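Local coordinates for Sts-2 protein (Mus musculus, PDB 3D6A), which interferes with CBL-mediated down-regulation of receptor-type tyrosine kinases, promoting accumulation of activated T-cell and growth-factor receptors on the cell surface, and carries a histidine phosphatase-type domain, at residues V14-E19 / R229-L234. Sequence-based numbering, arbitrary orientation.
Sequences VIRHGE and RKIPSL. Unlike the reference sequence in segment 14-19: Ile15 (reference Val). With W (tungsten ion), chain J.
Arg16 reaches two ways at once: its guanidinium lies between the carbonyl of Ile231 on the 229-234 loop and a tungsten ion, modelled with bound waters, that the neighbouring His17 coordinates. NH1 meets Ile231 O at 2.8 Å, but the N-H...O angle of 120° marks the bond as weak. The metal lies at the edge of the guanidinium, in its plane, where NE and NH2 each donate to a water modelled on tungsten. With CG anti to the backbone N (chi1 -176°) and the chain extended to NE, the aliphatic part of Arg16 runs beside the loop, CD being 3.4 Å from Pro232 O, while CG sits over one face of the His17 ring. That ring coordinates tungsten through NE2 (2.5 Å), and its rotation is fixed from the other nitrogen: ND1 donates to Gly18 O at 2.8 Å, almost straight (177°) and in the ring plane. Another water, over one face of the Arg16 guanidinium, donates to His17 O. Away from the metal, the branches of Leu234 touch the chain at two points, CD1 at Ile15 CG2 and CD2 at Gly18 CA, both tightly at 3.4 Å. Leu234 N adds a weak bond to His17 O. Helix 98-111 flanks this patch, with Ile107 touching Ile15 and Leu234, while Phe266 of the second subunit packs on Ile231 and Pro232. Arg16-His17-Gly18, at the end of central strand 11-16, is the RHG signature of the histidine phosphatase superfamily, whose histidine is the phosphate acceptor in active members; the tungsten group, possibly tungstate, probably occupies the active-site phosphate pocket.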
loop_
_atom_site.group_PDB
_atom_site.type_symbol
_atom_site.label_atom_id
_atom_site.label_comp_id
_atom_site.label_asym_id
_atom_site.label_seq_id
_atom_site.Cartn_x
_atom_site.Cartn_y
_atom_site.Cartn_z
ATOM N N VAL A 14 8.859 18.850 4.433
ATOM C CA VAL A 14 7.913 18.525 5.489
ATOM C C VAL A 14 6.997 17.427 4.950
ATOM O O VAL A 14 6.402 17.578 3.887
ATOM C CB VAL A 14 7.065 19.747 5.915
ATOM C CG1 VAL A 14 6.287 19.434 7.218
ATOM C CG2 VAL A 14 7.945 20.965 6.093
ATOM N N ILE A 15 6.886 16.342 5.705
ATOM C CA ILE A 15 6.162 15.132 5.303
ATOM C C ILE A 15 5.111 14.724 6.364
ATOM O O ILE A 15 5.443 14.554 7.536
ATOM C CB ILE A 15 7.181 13.965 5.111
ATOM C CG1 ILE A 15 8.334 14.406 4.195
ATOM C CG2 ILE A 15 6.482 12.714 4.575
ATOM C CD1 ILE A 15 9.423 13.367 3.978
ATOM N N ARG A 16 3.851 14.551 5.955
ATOM C CA ARG A 16 2.820 13.992 6.844
ATOM C C ARG A 16 3.073 12.496 6.966
ATOM O O ARG A 16 3.523 11.841 6.013
ATOM C CB ARG A 16 1.395 14.228 6.311
ATOM C CG ARG A 16 0.264 13.735 7.300
ATOM C CD ARG A 16 -1.115 13.624 6.646
ATOM N NE ARG A 16 -2.105 13.168 7.623
ATOM C CZ ARG A 16 -3.312 12.690 7.356
ATOM N NH1 ARG A 16 -3.750 12.589 6.101
ATOM N NH2 ARG A 16 -4.092 12.303 8.377
ATOM N N HIS A 17 2.785 11.967 8.150
ATOM C CA HIS A 17 2.897 10.539 8.450
ATOM C C HIS A 17 1.977 9.704 7.556
ATOM O O HIS A 17 0.964 10.218 7.009
ATOM C CB HIS A 17 2.504 10.305 9.911
ATOM C CG HIS A 17 1.109 10.742 10.239
ATOM N ND1 HIS A 17 -0.003 10.009 9.885
ATOM C CD2 HIS A 17 0.653 11.804 10.947
ATOM C CE1 HIS A 17 -1.090 10.633 10.311
ATOM N NE2 HIS A 17 -0.719 11.728 10.960
ATOM N N GLY A 18 2.298 8.411 7.456
ATOM C CA GLY A 18 1.477 7.464 6.704
ATOM C C GLY A 18 0.185 7.130 7.417
ATOM O O GLY A 18 -0.051 7.585 8.534
ATOM N N GLU A 19 -0.659 6.352 6.743
ATOM C CA GLU A 19 -1.963 5.963 7.237
ATOM C C GLU A 19 -1.811 5.313 8.613
ATOM O O GLU A 19 -1.005 4.399 8.783
ATOM C CB GLU A 19 -2.614 4.967 6.250
ATOM C CG GLU A 19 -4.036 4.574 6.609
ATOM C CD GLU A 19 -4.576 3.451 5.749
ATOM O OE1 GLU A 19 -4.151 2.278 5.939
ATOM O OE2 GLU A 19 -5.441 3.740 4.891
ATOM N N ARG A 229 -7.063 19.353 6.659
ATOM C CA ARG A 229 -7.964 18.302 6.241
ATOM C C ARG A 229 -7.566 17.778 4.850
ATOM O O ARG A 229 -7.965 16.697 4.453
ATOM C CB ARG A 229 -9.397 18.876 6.224
ATOM C CG ARG A 229 -10.484 17.893 5.931
ATOM C CD ARG A 229 -11.869 18.445 6.275
ATOM N NE ARG A 229 -12.376 19.465 5.352
ATOM C CZ ARG A 229 -12.958 19.218 4.177
ATOM N NH1 ARG A 229 -13.102 17.974 3.735
ATOM N NH2 ARG A 229 -13.399 20.231 3.435
ATOM N N LYS A 230 -6.762 18.552 4.129
ATOM C CA LYS A 230 -6.531 18.349 2.697
ATOM C C LYS A 230 -5.242 17.616 2.343
ATOM O O LYS A 230 -4.957 17.394 1.146
ATOM C CB LYS A 230 -6.490 19.705 1.996
ATOM C CG LYS A 230 -7.760 20.514 2.119
ATOM C CD LYS A 230 -8.903 19.830 1.411
ATOM C CE LYS A 230 -10.218 20.343 1.963
ATOM N NZ LYS A 230 -11.307 20.032 1.015
ATOM N N ILE A 231 -4.445 17.295 3.357
ATOM C CA ILE A 231 -3.141 16.712 3.129
ATOM C C ILE A 231 -3.221 15.183 3.227
ATOM O O ILE A 231 -3.618 14.642 4.266
ATOM C CB ILE A 231 -2.083 17.328 4.090
ATOM C CG1 ILE A 231 -2.054 18.858 3.880
ATOM C CG2 ILE A 231 -0.697 16.699 3.838
ATOM C CD1 ILE A 231 -1.605 19.626 5.028
ATOM N N PRO A 232 -2.852 14.485 2.135
ATOM C CA PRO A 232 -2.887 13.035 2.118
ATOM C C PRO A 232 -1.740 12.453 2.941
ATOM O O PRO A 232 -0.812 13.176 3.305
ATOM C CB PRO A 232 -2.696 12.702 0.634
ATOM C CG PRO A 232 -1.797 13.767 0.155
ATOM C CD PRO A 232 -2.338 15.018 0.860
ATOM N N SER A 233 -1.831 11.157 3.236
ATOM C CA SER A 233 -0.757 10.407 3.873
ATOM C C SER A 233 0.505 10.607 3.067
ATOM O O SER A 233 0.466 10.521 1.836
ATOM C CB SER A 233 -1.109 8.918 3.913
ATOM O OG SER A 233 -2.214 8.699 4.764
ATOM N N LEU A 234 1.611 10.885 3.758
ATOM C CA LEU A 234 2.893 11.199 3.115
ATOM C C LEU A 234 2.838 12.428 2.223
ATOM O O LEU A 234 3.713 12.616 1.394
ATOM C CB LEU A 234 3.467 9.985 2.340
ATOM C CG LEU A 234 4.358 8.951 3.039
ATOM C CD1 LEU A 234 5.718 9.562 3.460
ATOM C CD2 LEU A 234 3.658 8.258 4.217
HETATM W W W J . -2.430 13.493 11.549
HETATM O O HOH W 1 -4.012 12.278 11.186
HETATM O O HOH W 2 -1.580 14.370 9.940
HETATM O O HOH W 3 -1.858 9.817 6.976
HETATM O O HOH W 4 -1.180 12.797 12.973
#